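Long-range contacts in CRISPR-associated endonuclease Cas9 (Campylobacter jejuni subsp. jejuni serotype O:2, PDB 5X2H), which uses a guide RNA to find matching invader DNA and cuts its two strands with separate RuvC-like and HNH nuclease domains: residues Ala241-Val249 with Asp364-Ile372; Val431-Asp439 with Tyr501-Leu509. One frame throughout, in Å; residues are numbered along the deposited sequence.

Contact 1: Ala241-Val249 with Asp364-Ile372; sequences ALKDFSHLV and DITLIKDEI. With nucleotides of chain B; nucleotides of chain C.
The ring of Phe245 is wedged between the Leu367-Lys369 turn and the target DNA strand. Its CE2-CZ edge meets the aliphatic part of Lys369, with CG lying in the ring plane and CE 3.8 Å from Phe245 CZ, and the two side chains run at about a right angle. On the neighbouring rim atom, Phe245 CE1 reaches Leu367 CD2 at 4.0 Å, while C2' of DG16 of chain C lies over one face of the ring, toward the rim. Phe245 CG sits between its own backbone N and carbonyl carbon (chi1 52°), which swings the ring toward the other segment.

Leu367 forks over the 3-10 turn and the residue after it: CD1 touches Ser246 CB and CD2 also meets Val249 CG2. An Asx turn leads into the 3-10 turn, sharing Ser246: Asp244 OD1 accepts both from Ser246 N, which comes from above the carboxylate plane, and from Ser246 OG, on the syn lone pair at 2.6 Å. Lys369 bends at CB-CG (chi2 -64°), and its NZ donates to OP1 of DG16 of chain C at 3.0 Å and, outside the two segments, to Phe396 O; its charge thus faces the DNA backbone.

No direct hydrogen bond joins the segments, but a water accepts from Lys369 N and donates to Leu242 O. Leu242 CD1 meets DNA, at DC15 O2 and DG16 O4' of chain C, whereas CD2 touches both C15 O2 of chain B and DC15 O2 of chain C. Lys243 N donates to O2' of C15 of chain B at 3.0 Å, a bond to a hydroxyl that DNA lacks. Ala241 CB rests on Asp370 CA at 3.7 Å. The guide-target duplex is thus met by the loop between helices 226-236 and 266-288, which packs against the break between helices 355-367 and 371-379, where Asp370 is the N-cap of the second.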
loop_
_atom_site.group_PDB
_atom_site.type_symbol
_atom_site.label_atom_id
_atom_site.label_comp_id
_atom_site.label_asym_id
_atom_site.label_seq_id
_atom_site.Cartn_x
_atom_site.Cartn_y
_atom_site.Cartn_z
ATOM N N ALA A 241 -15.500 -6.102 13.477
ATOM C CA ALA A 241 -14.940 -7.172 12.668
ATOM C C ALA A 241 -14.353 -6.586 11.384
ATOM O O ALA A 241 -14.456 -5.387 11.111
ATOM C CB ALA A 241 -16.005 -8.223 12.364
ATOM N N LEU A 242 -13.722 -7.447 10.585
ATOM C CA LEU A 242 -13.138 -7.001 9.326
ATOM C C LEU A 242 -14.197 -6.354 8.443
ATOM O O LEU A 242 -15.319 -6.856 8.326
ATOM C CB LEU A 242 -12.493 -8.175 8.590
ATOM C CG LEU A 242 -11.250 -8.831 9.193
ATOM C CD1 LEU A 242 -10.705 -9.886 8.236
ATOM C CD2 LEU A 242 -10.180 -7.799 9.522
ATOM N N LYS A 243 -13.839 -5.225 7.838
ATOM C CA LYS A 243 -14.718 -4.568 6.881
ATOM C C LYS A 243 -15.005 -5.506 5.713
ATOM O O LYS A 243 -14.204 -6.386 5.384
ATOM C CB LYS A 243 -14.069 -3.275 6.385
ATOM C CG LYS A 243 -14.974 -2.340 5.603
ATOM C CD LYS A 243 -14.202 -1.091 5.190
ATOM C CE LYS A 243 -15.073 -0.120 4.410
ATOM N NZ LYS A 243 -14.338 1.133 4.079
ATOM N N ASP A 244 -16.173 -5.326 5.096
ATOM C CA ASP A 244 -16.571 -6.184 3.986
ATOM C C ASP A 244 -15.523 -6.140 2.881
ATOM O O ASP A 244 -15.172 -5.067 2.381
ATOM C CB ASP A 244 -17.938 -5.759 3.448
ATOM C CG ASP A 244 -18.468 -6.706 2.385
ATOM O OD1 ASP A 244 -17.914 -6.729 1.268
ATOM O OD2 ASP A 244 -19.436 -7.441 2.674
ATOM N N PHE A 245 -15.014 -7.318 2.512
ATOM C CA PHE A 245 -13.978 -7.461 1.497
ATOM C C PHE A 245 -14.440 -8.318 0.323
ATOM O O PHE A 245 -13.606 -8.814 -0.443
ATOM C CB PHE A 245 -12.707 -8.054 2.112
ATOM C CG PHE A 245 -12.945 -9.319 2.886
ATOM C CD1 PHE A 245 -13.022 -10.542 2.239
ATOM C CD2 PHE A 245 -13.105 -9.285 4.261
ATOM C CE1 PHE A 245 -13.254 -11.710 2.947
ATOM C CE2 PHE A 245 -13.329 -10.449 4.977
ATOM C CZ PHE A 245 -13.406 -11.663 4.316
ATOM N N SER A 246 -15.752 -8.512 0.170
ATOM C CA SER A 246 -16.257 -9.351 -0.913
ATOM C C SER A 246 -15.865 -8.807 -2.281
ATOM O O SER A 246 -15.707 -9.579 -3.233
ATOM C CB SER A 246 -17.775 -9.484 -0.807
ATOM O OG SER A 246 -18.392 -8.209 -0.766
ATOM N N HIS A 247 -15.694 -7.487 -2.398
ATOM C CA HIS A 247 -15.266 -6.904 -3.665
ATOM C C HIS A 247 -13.876 -7.379 -4.067
ATOM O O HIS A 247 -13.548 -7.401 -5.260
ATOM C CB HIS A 247 -15.290 -5.379 -3.574
ATOM C CG HIS A 247 -16.447 -4.747 -4.282
ATOM N ND1 HIS A 247 -17.751 -4.893 -3.860
ATOM C CD2 HIS A 247 -16.494 -3.965 -5.387
ATOM C CE1 HIS A 247 -18.552 -4.228 -4.673
ATOM N NE2 HIS A 247 -17.815 -3.656 -5.608
ATOM N N LEU A 248 -13.047 -7.766 -3.096
ATOM C CA LEU A 248 -11.670 -8.152 -3.378
ATOM C C LEU A 248 -11.530 -9.595 -3.845
ATOM O O LEU A 248 -10.440 -9.980 -4.279
ATOM C CB LEU A 248 -10.798 -7.932 -2.138
ATOM C CG LEU A 248 -10.723 -6.493 -1.622
ATOM C CD1 LEU A 248 -9.772 -6.389 -0.436
ATOM C CD2 LEU A 248 -10.295 -5.549 -2.735
ATOM N N VAL A 249 -12.590 -10.399 -3.764
ATOM C CA VAL A 249 -12.518 -11.773 -4.249
ATOM C C VAL A 249 -12.371 -11.769 -5.764
ATOM O O VAL A 249 -12.984 -10.954 -6.466
ATOM C CB VAL A 249 -13.762 -12.561 -3.802
ATOM C CG1 VAL A 249 -13.744 -13.972 -4.373
ATOM C CG2 VAL A 249 -13.839 -12.601 -2.281
ATOM N N ASP A 364 -21.482 -17.138 2.842
ATOM C CA ASP A 364 -21.752 -16.156 3.888
ATOM C C ASP A 364 -20.793 -16.317 5.060
ATOM O O ASP A 364 -20.320 -15.322 5.617
ATOM C CB ASP A 364 -23.202 -16.274 4.360
ATOM C CG ASP A 364 -24.195 -15.821 3.309
ATOM O OD1 ASP A 364 -23.843 -14.935 2.501
ATOM O OD2 ASP A 364 -25.327 -16.350 3.290
ATOM N N ILE A 365 -20.498 -17.558 5.449
ATOM C CA ILE A 365 -19.544 -17.781 6.531
ATOM C C ILE A 365 -18.153 -17.320 6.115
ATOM O O ILE A 365 -17.397 -16.772 6.926
ATOM C CB ILE A 365 -19.551 -19.263 6.952
ATOM C CG1 ILE A 365 -20.956 -19.692 7.383
ATOM C CG2 ILE A 365 -18.558 -19.500 8.082
ATOM C CD1 ILE A 365 -21.050 -21.143 7.819
ATOM N N THR A 366 -17.800 -17.516 4.843
ATOM C CA THR A 366 -16.481 -17.115 4.365
ATOM C C THR A 366 -16.332 -15.599 4.353
ATOM O O THR A 366 -15.262 -15.074 4.682
ATOM C CB THR A 366 -16.236 -17.687 2.965
ATOM O OG1 THR A 366 -16.298 -19.119 3.011
ATOM C CG2 THR A 366 -14.868 -17.261 2.434
ATOM N N LEU A 367 -17.392 -14.877 3.994
ATOM C CA LEU A 367 -17.311 -13.436 3.778
ATOM C C LEU A 367 -17.722 -12.611 4.991
ATOM O O LEU A 367 -17.050 -11.626 5.313
ATOM C CB LEU A 367 -18.175 -13.035 2.579
ATOM C CG LEU A 367 -17.741 -13.601 1.224
ATOM C CD1 LEU A 367 -18.728 -13.207 0.137
ATOM C CD2 LEU A 367 -16.334 -13.134 0.872
ATOM N N ILE A 368 -18.804 -12.978 5.675
ATOM C CA ILE A 368 -19.357 -12.152 6.753
ATOM C C ILE A 368 -18.642 -12.553 8.042
ATOM O O ILE A 368 -19.056 -13.468 8.756
ATOM C CB ILE A 368 -20.872 -12.291 6.860
ATOM C CG1 ILE A 368 -21.522 -12.040 5.497
ATOM C CG2 ILE A 368 -21.417 -11.321 7.901
ATOM C CD1 ILE A 368 -23.017 -12.281 5.482
ATOM N N LYS A 369 -17.560 -11.839 8.349
ATOM C CA LYS A 369 -16.809 -12.088 9.573
ATOM C C LYS A 369 -17.489 -11.512 10.809
ATOM O O LYS A 369 -17.166 -11.927 11.926
ATOM C CB LYS A 369 -15.395 -11.516 9.449
ATOM C CG LYS A 369 -14.614 -12.049 8.259
ATOM C CD LYS A 369 -14.370 -13.547 8.376
ATOM C CE LYS A 369 -13.513 -14.057 7.226
ATOM N NZ LYS A 369 -13.146 -15.490 7.389
ATOM N N ASP A 370 -18.406 -10.562 10.635
ATOM C CA ASP A 370 -19.192 -10.029 11.742
ATOM C C ASP A 370 -20.260 -11.055 12.105
ATOM O O ASP A 370 -21.172 -11.315 11.313
ATOM C CB ASP A 370 -19.810 -8.687 11.356
ATOM C CG ASP A 370 -20.381 -7.937 12.547
ATOM O OD1 ASP A 370 -21.057 -8.561 13.391
ATOM O OD2 ASP A 370 -20.150 -6.713 12.637
ATOM N N GLU A 371 -20.150 -11.634 13.303
ATOM C CA GLU A 371 -21.007 -12.759 13.668
ATOM C C GLU A 371 -22.476 -12.354 13.729
ATOM O O GLU A 371 -23.353 -13.121 13.317
ATOM C CB GLU A 371 -20.554 -13.349 15.003
ATOM C CG GLU A 371 -19.075 -13.699 15.034
ATOM C CD GLU A 371 -18.770 -14.889 15.922
ATOM O OE1 GLU A 371 -19.624 -15.249 16.760
ATOM O OE2 GLU A 371 -17.674 -15.471 15.770
ATOM N N ILE A 372 -22.765 -11.155 14.239
ATOM C CA ILE A 372 -24.150 -10.699 14.311
ATOM C C ILE A 372 -24.726 -10.534 12.911
ATOM O O ILE A 372 -25.843 -10.981 12.623
ATOM C CB ILE A 372 -24.251 -9.396 15.128
ATOM C CG1 ILE A 372 -24.425 -9.705 16.620
ATOM C CG2 ILE A 372 -25.406 -8.530 14.635
ATOM C CD1 ILE A 372 -23.194 -10.286 17.293
ATOM P P C B 15 -8.112 0.057 4.032
ATOM O OP1 C B 15 -9.081 1.166 3.847
ATOM O OP2 C B 15 -6.700 0.353 4.379
ATOM O "O5'" C B 15 -8.675 -0.927 5.155
ATOM C "C5'" C B 15 -9.975 -1.484 5.044
ATOM C "C4'" C B 15 -10.160 -2.660 5.970
ATOM O "O4'" C B 15 -9.087 -3.622 5.786
ATOM C "C3'" C B 15 -10.122 -2.366 7.459
ATOM O "O3'" C B 15 -11.324 -1.794 7.947
ATOM C "C2'" C B 15 -9.806 -3.732 8.050
ATOM O "O2'" C B 15 -10.964 -4.556 8.056
ATOM C "C1'" C B 15 -8.836 -4.291 7.008
ATOM N N1 C B 15 -7.418 -4.092 7.390
ATOM C C2 C B 15 -6.847 -4.960 8.328
ATOM O O2 C B 15 -7.543 -5.858 8.820
ATOM N N3 C B 15 -5.552 -4.800 8.678
ATOM C C4 C B 15 -4.834 -3.823 8.124
ATOM N N4 C B 15 -3.556 -3.692 8.491
ATOM C C5 C B 15 -5.390 -2.928 7.165
ATOM C C6 C B 15 -6.672 -3.098 6.827
ATOM P P DG C 16 -9.556 -15.288 8.550
ATOM O OP1 DG C 16 -10.692 -16.176 8.883
ATOM O OP2 DG C 16 -8.268 -15.879 8.119
ATOM O "O5'" DG C 16 -10.026 -14.270 7.416
ATOM C "C5'" DG C 16 -9.482 -14.373 6.115
ATOM C "C4'" DG C 16 -9.828 -13.152 5.289
ATOM O "O4'" DG C 16 -9.164 -11.990 5.841
ATOM C "C3'" DG C 16 -9.365 -13.218 3.849
ATOM O "O3'" DG C 16 -10.347 -13.874 3.065
ATOM C "C2'" DG C 16 -9.245 -11.745 3.480
ATOM C "C1'" DG C 16 -8.769 -11.121 4.793
ATOM N N9 DG C 16 -7.321 -10.925 4.869
ATOM C C8 DG C 16 -6.450 -11.536 5.739
ATOM N N7 DG C 16 -5.210 -11.159 5.587
ATOM C C5 DG C 16 -5.260 -10.234 4.551
ATOM C C6 DG C 16 -4.219 -9.486 3.946
ATOM O O6 DG C 16 -3.009 -9.501 4.214
ATOM N N1 DG C 16 -4.697 -8.659 2.930
ATOM C C2 DG C 16 -6.016 -8.573 2.546
ATOM N N2 DG C 16 -6.287 -7.722 1.542
ATOM N N3 DG C 16 -7.003 -9.269 3.107
ATOM C C4 DG C 16 -6.552 -10.077 4.098
ATOM P P DC C 15 -5.273 -15.063 13.084
ATOM O OP1 DC C 15 -6.053 -16.155 13.703
ATOM O OP2 DC C 15 -3.976 -15.362 12.438
ATOM O "O5'" DC C 15 -6.192 -14.313 12.018
ATOM C "C5'" DC C 15 -7.429 -13.741 12.429
ATOM C "C4'" DC C 15 -8.034 -12.920 11.309
ATOM O "O4'" DC C 15 -7.230 -11.751 11.094
ATOM C "C3'" DC C 15 -8.071 -13.615 9.958
ATOM O "O3'" DC C 15 -9.289 -14.346 9.827
ATOM C "C2'" DC C 15 -7.997 -12.453 8.957
ATOM C "C1'" DC C 15 -7.447 -11.283 9.786
ATOM N N1 DC C 15 -6.164 -10.725 9.270
ATOM C C2 DC C 15 -6.183 -9.572 8.483
ATOM O O2 DC C 15 -7.268 -9.039 8.221
ATOM N N3 DC C 15 -5.008 -9.070 8.025
ATOM C C4 DC C 15 -3.860 -9.674 8.332
ATOM N N4 DC C 15 -2.729 -9.141 7.858
ATOM C C5 DC C 15 -3.821 -10.851 9.136
ATOM C C6 DC C 15 -4.986 -11.336 9.581
HETATM O O HOH W 1 -16.295 -9.377 6.915
#

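Contact 2: Val431-Asp439 with Tyr501-Leu509; sequences VAINEDKKD and YTKDYLDFL
Ile433 lays its CG1-CD1 arm across the carboxylate of Asp504 at about a right angle, CG1 standing 3.9 Å from Asp504 OD2. That oxygen is held outside the segments by the hydroxyls of Tyr448 and Tyr449. Next, Asn434 extends its CG anti to the backbone N (chi1 171°) and stacks its amide on the Tyr505 ring, the planes 15° apart; its CB makes a CH-pi contact over the same face, 3.9 Å from the ring centroid. Asn434 ND2 donates to Asp504 O, a bond modelled so short that its length is doubtful, and to Asp436 O within its own loop at 3.1 Å, which it meets from above the carbonyl plane.

Asp504 and Tyr505 lie near the C-terminal end of helix 493-505, in the RuvC-like nuclease region, and Lys437 reaches back to the carbonyls there. Its chain passes Leu506 O and turns at the last torsion (chi4 -50°), bringing NZ 3.2 Å from Lys503 O, in the carbonyl plane, with a weak bond to Asp504 O. A positive charge among these carbonyls would complement the helix dipole. Lys438 then forms a single beta bridge with Leu506: Lys438 N donates almost straight to Tyr505 O at 2.9 Å, and Asp507 N donates to Lys438 O at 2.7 Å. At Asp439, the backbone O is 3.3 Å from Leu506 CD1, while OD1 is salt-bridged to Lys478.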
loop_
_atom_site.group_PDB
_atom_site.type_symbol
_atom_site.label_atom_id
_atom_site.label_comp_id
_atom_site.label_asym_id
_atom_site.label_seq_id
_atom_site.Cartn_x
_atom_site.Cartn_y
_atom_site.Cartn_z
ATOM N N VAL A 431 -11.618 -21.229 -21.390
ATOM C CA VAL A 431 -11.167 -20.120 -20.561
ATOM C C VAL A 431 -11.365 -18.813 -21.315
ATOM O O VAL A 431 -11.130 -18.726 -22.528
ATOM C CB VAL A 431 -9.700 -20.326 -20.144
ATOM C CG1 VAL A 431 -8.812 -20.521 -21.368
ATOM C CG2 VAL A 431 -9.209 -19.158 -19.296
ATOM N N ALA A 432 -11.834 -17.795 -20.601
ATOM C CA ALA A 432 -12.098 -16.507 -21.222
ATOM C C ALA A 432 -10.800 -15.866 -21.699
ATOM O O ALA A 432 -9.787 -15.876 -20.995
ATOM C CB ALA A 432 -12.815 -15.583 -20.241
ATOM N N ILE A 433 -10.836 -15.312 -22.910
ATOM C CA ILE A 433 -9.686 -14.637 -23.495
ATOM C C ILE A 433 -10.206 -13.548 -24.422
ATOM O O ILE A 433 -11.289 -13.669 -25.004
ATOM C CB ILE A 433 -8.757 -15.632 -24.237
ATOM C CG1 ILE A 433 -7.417 -14.977 -24.579
ATOM C CG2 ILE A 433 -9.429 -16.170 -25.493
ATOM C CD1 ILE A 433 -6.430 -15.914 -25.243
ATOM N N ASN A 434 -9.438 -12.470 -24.542
ATOM C CA ASN A 434 -9.865 -11.343 -25.361
ATOM C C ASN A 434 -9.830 -11.703 -26.840
ATOM O O ASN A 434 -8.932 -12.410 -27.306
ATOM C CB ASN A 434 -8.981 -10.126 -25.100
ATOM C CG ASN A 434 -9.245 -9.001 -26.079
ATOM O OD1 ASN A 434 -10.282 -8.342 -26.019
ATOM N ND2 ASN A 434 -8.307 -8.779 -26.992
ATOM N N GLU A 435 -10.818 -11.206 -27.581
ATOM C CA GLU A 435 -10.924 -11.456 -29.013
ATOM C C GLU A 435 -10.735 -10.212 -29.866
ATOM O O GLU A 435 -10.254 -10.324 -30.995
ATOM C CB GLU A 435 -12.287 -12.080 -29.343
ATOM N N ASP A 436 -11.093 -9.035 -29.359
ATOM C CA ASP A 436 -10.994 -7.791 -30.121
ATOM C C ASP A 436 -9.639 -7.153 -29.843
ATOM O O ASP A 436 -9.426 -6.554 -28.786
ATOM C CB ASP A 436 -12.139 -6.849 -29.764
ATOM N N LYS A 437 -8.719 -7.279 -30.795
ATOM C CA LYS A 437 -7.404 -6.664 -30.686
ATOM C C LYS A 437 -7.445 -5.250 -31.253
ATOM O O LYS A 437 -8.085 -4.997 -32.279
ATOM C CB LYS A 437 -6.352 -7.500 -31.417
ATOM C CG LYS A 437 -6.306 -8.949 -30.963
ATOM C CD LYS A 437 -5.073 -9.664 -31.485
ATOM C CE LYS A 437 -5.116 -11.144 -31.144
ATOM N NZ LYS A 437 -5.406 -11.378 -29.702
ATOM N N LYS A 438 -6.756 -4.334 -30.582
ATOM C CA LYS A 438 -6.813 -2.914 -30.895
ATOM C C LYS A 438 -5.533 -2.450 -31.581
ATOM O O LYS A 438 -4.496 -3.119 -31.539
ATOM C CB LYS A 438 -7.049 -2.089 -29.625
ATOM C CG LYS A 438 -8.382 -2.358 -28.949
ATOM C CD LYS A 438 -9.537 -1.932 -29.839
ATOM C CE LYS A 438 -10.880 -2.263 -29.208
ATOM N NZ LYS A 438 -12.010 -1.799 -30.062
ATOM N N ASP A 439 -5.625 -1.283 -32.224
ATOM C CA ASP A 439 -4.444 -0.668 -32.824
ATOM C C ASP A 439 -3.455 -0.226 -31.753
ATOM O O ASP A 439 -2.246 -0.449 -31.877
ATOM C CB ASP A 439 -4.851 0.522 -33.695
ATOM C CG ASP A 439 -5.675 0.112 -34.897
ATOM O OD1 ASP A 439 -5.550 -1.050 -35.336
ATOM O OD2 ASP A 439 -6.443 0.955 -35.406
ATOM N N TYR A 501 -0.281 -9.731 -21.792
ATOM C CA TYR A 501 -1.122 -8.547 -21.914
ATOM C C TYR A 501 -0.975 -7.897 -23.287
ATOM O O TYR A 501 -1.937 -7.321 -23.806
ATOM C CB TYR A 501 -0.774 -7.588 -20.771
ATOM C CG TYR A 501 -1.113 -6.119 -20.925
ATOM C CD1 TYR A 501 -2.375 -5.695 -21.326
ATOM C CD2 TYR A 501 -0.176 -5.149 -20.588
ATOM C CE1 TYR A 501 -2.672 -4.343 -21.437
ATOM C CE2 TYR A 501 -0.464 -3.805 -20.690
ATOM C CZ TYR A 501 -1.710 -3.404 -21.111
ATOM O OH TYR A 501 -1.979 -2.058 -21.209
ATOM N N THR A 502 0.198 -8.019 -23.909
ATOM C CA THR A 502 0.403 -7.394 -25.210
ATOM C C THR A 502 -0.183 -8.233 -26.341
ATOM O O THR A 502 -0.820 -7.690 -27.250
ATOM C CB THR A 502 1.893 -7.145 -25.445
ATOM O OG1 THR A 502 2.417 -6.339 -24.380
ATOM C CG2 THR A 502 2.113 -6.423 -26.767
ATOM N N LYS A 503 0.006 -9.554 -26.305
ATOM C CA LYS A 503 -0.487 -10.386 -27.396
ATOM C C LYS A 503 -1.983 -10.656 -27.306
ATOM O O LYS A 503 -2.581 -11.069 -28.304
ATOM C CB LYS A 503 0.277 -11.713 -27.454
ATOM C CG LYS A 503 0.052 -12.660 -26.284
ATOM C CD LYS A 503 0.726 -13.998 -26.568
ATOM C CE LYS A 503 0.905 -14.836 -25.310
ATOM N NZ LYS A 503 -0.382 -15.330 -24.743
ATOM N N ASP A 504 -2.601 -10.428 -26.148
ATOM C CA ASP A 504 -4.041 -10.615 -26.029
ATOM C C ASP A 504 -4.838 -9.414 -26.520
ATOM O O ASP A 504 -6.022 -9.567 -26.838
ATOM C CB ASP A 504 -4.430 -10.907 -24.578
ATOM C CG ASP A 504 -4.191 -12.350 -24.182
ATOM O OD1 ASP A 504 -3.632 -13.112 -24.998
ATOM O OD2 ASP A 504 -4.572 -12.720 -23.052
ATOM N N TYR A 505 -4.226 -8.230 -26.594
ATOM C CA TYR A 505 -4.976 -7.003 -26.827
ATOM C C TYR A 505 -4.442 -6.109 -27.937
ATOM O O TYR A 505 -5.122 -5.137 -28.285
ATOM C CB TYR A 505 -5.053 -6.175 -25.533
ATOM C CG TYR A 505 -5.978 -6.769 -24.499
ATOM C CD1 TYR A 505 -7.320 -6.418 -24.461
ATOM C CD2 TYR A 505 -5.515 -7.691 -23.569
ATOM C CE1 TYR A 505 -8.174 -6.959 -23.525
ATOM C CE2 TYR A 505 -6.363 -8.240 -22.629
ATOM C CZ TYR A 505 -7.692 -7.869 -22.611
ATOM O OH TYR A 505 -8.546 -8.408 -21.679
ATOM N N LEU A 506 -3.272 -6.388 -28.503
ATOM C CA LEU A 506 -2.696 -5.540 -29.538
ATOM C C LEU A 506 -2.772 -6.231 -30.893
ATOM O O LEU A 506 -2.491 -7.428 -31.009
ATOM C CB LEU A 506 -1.240 -5.185 -29.222
ATOM C CG LEU A 506 -0.643 -4.057 -30.067
ATOM C CD1 LEU A 506 -1.243 -2.716 -29.664
ATOM C CD2 LEU A 506 0.873 -4.027 -29.954
ATOM N N ASP A 507 -3.152 -5.468 -31.915
ATOM C CA ASP A 507 -3.207 -5.970 -33.281
ATOM C C ASP A 507 -1.903 -5.637 -33.994
ATOM O O ASP A 507 -1.463 -4.483 -33.987
ATOM C CB ASP A 507 -4.394 -5.365 -34.030
ATOM C CG ASP A 507 -4.633 -6.028 -35.371
ATOM O OD1 ASP A 507 -4.124 -7.149 -35.581
ATOM O OD2 ASP A 507 -5.326 -5.425 -36.216
ATOM N N PHE A 508 -1.293 -6.645 -34.608
ATOM C CA PHE A 508 0.001 -6.511 -35.261
ATOM C C PHE A 508 -0.151 -6.545 -36.777
ATOM O O PHE A 508 -1.220 -6.837 -37.321
ATOM C CB PHE A 508 0.956 -7.621 -34.810
ATOM C CG PHE A 508 1.444 -7.468 -33.400
ATOM C CD1 PHE A 508 0.703 -7.962 -32.339
ATOM C CD2 PHE A 508 2.650 -6.840 -33.136
ATOM C CE1 PHE A 508 1.154 -7.826 -31.040
ATOM C CE2 PHE A 508 3.105 -6.699 -31.840
ATOM C CZ PHE A 508 2.357 -7.192 -30.790
ATOM N N LEU A 509 0.950 -6.240 -37.456
ATOM C CA LEU A 509 0.994 -6.400 -38.899
ATOM C C LEU A 509 1.033 -7.883 -39.252
ATOM O O LEU A 509 1.696 -8.669 -38.567
ATOM C CB LEU A 509 2.221 -5.703 -39.487
ATOM C CG LEU A 509 2.174 -4.184 -39.652
ATOM C CD1 LEU A 509 3.475 -3.677 -40.247
ATOM C CD2 LEU A 509 0.990 -3.779 -40.516
#

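How the contacts relate
Contact 1 and contact 2 come one after the other along the chain, the first complete at Ile372 before the second opens at Val431. Their centres are about 36 Å apart and their nearest atoms about 15 Å, so they do not meet, and they share no helix or strand. Contact 1 belongs to a helical part of the protein and lies on the guide-target duplex; contact 2 lies beside the RuvC-like nuclease sheet, where Leu506 packs on strand 481-485. Segment 431-439 follows helix 420-427 and precedes helix 456-476, so contact 2 lies where the chain passes from the helical part to the nuclease domain, joining that loop to the end region of helix 493-505. Both lie away from the annotated metal-binding residues.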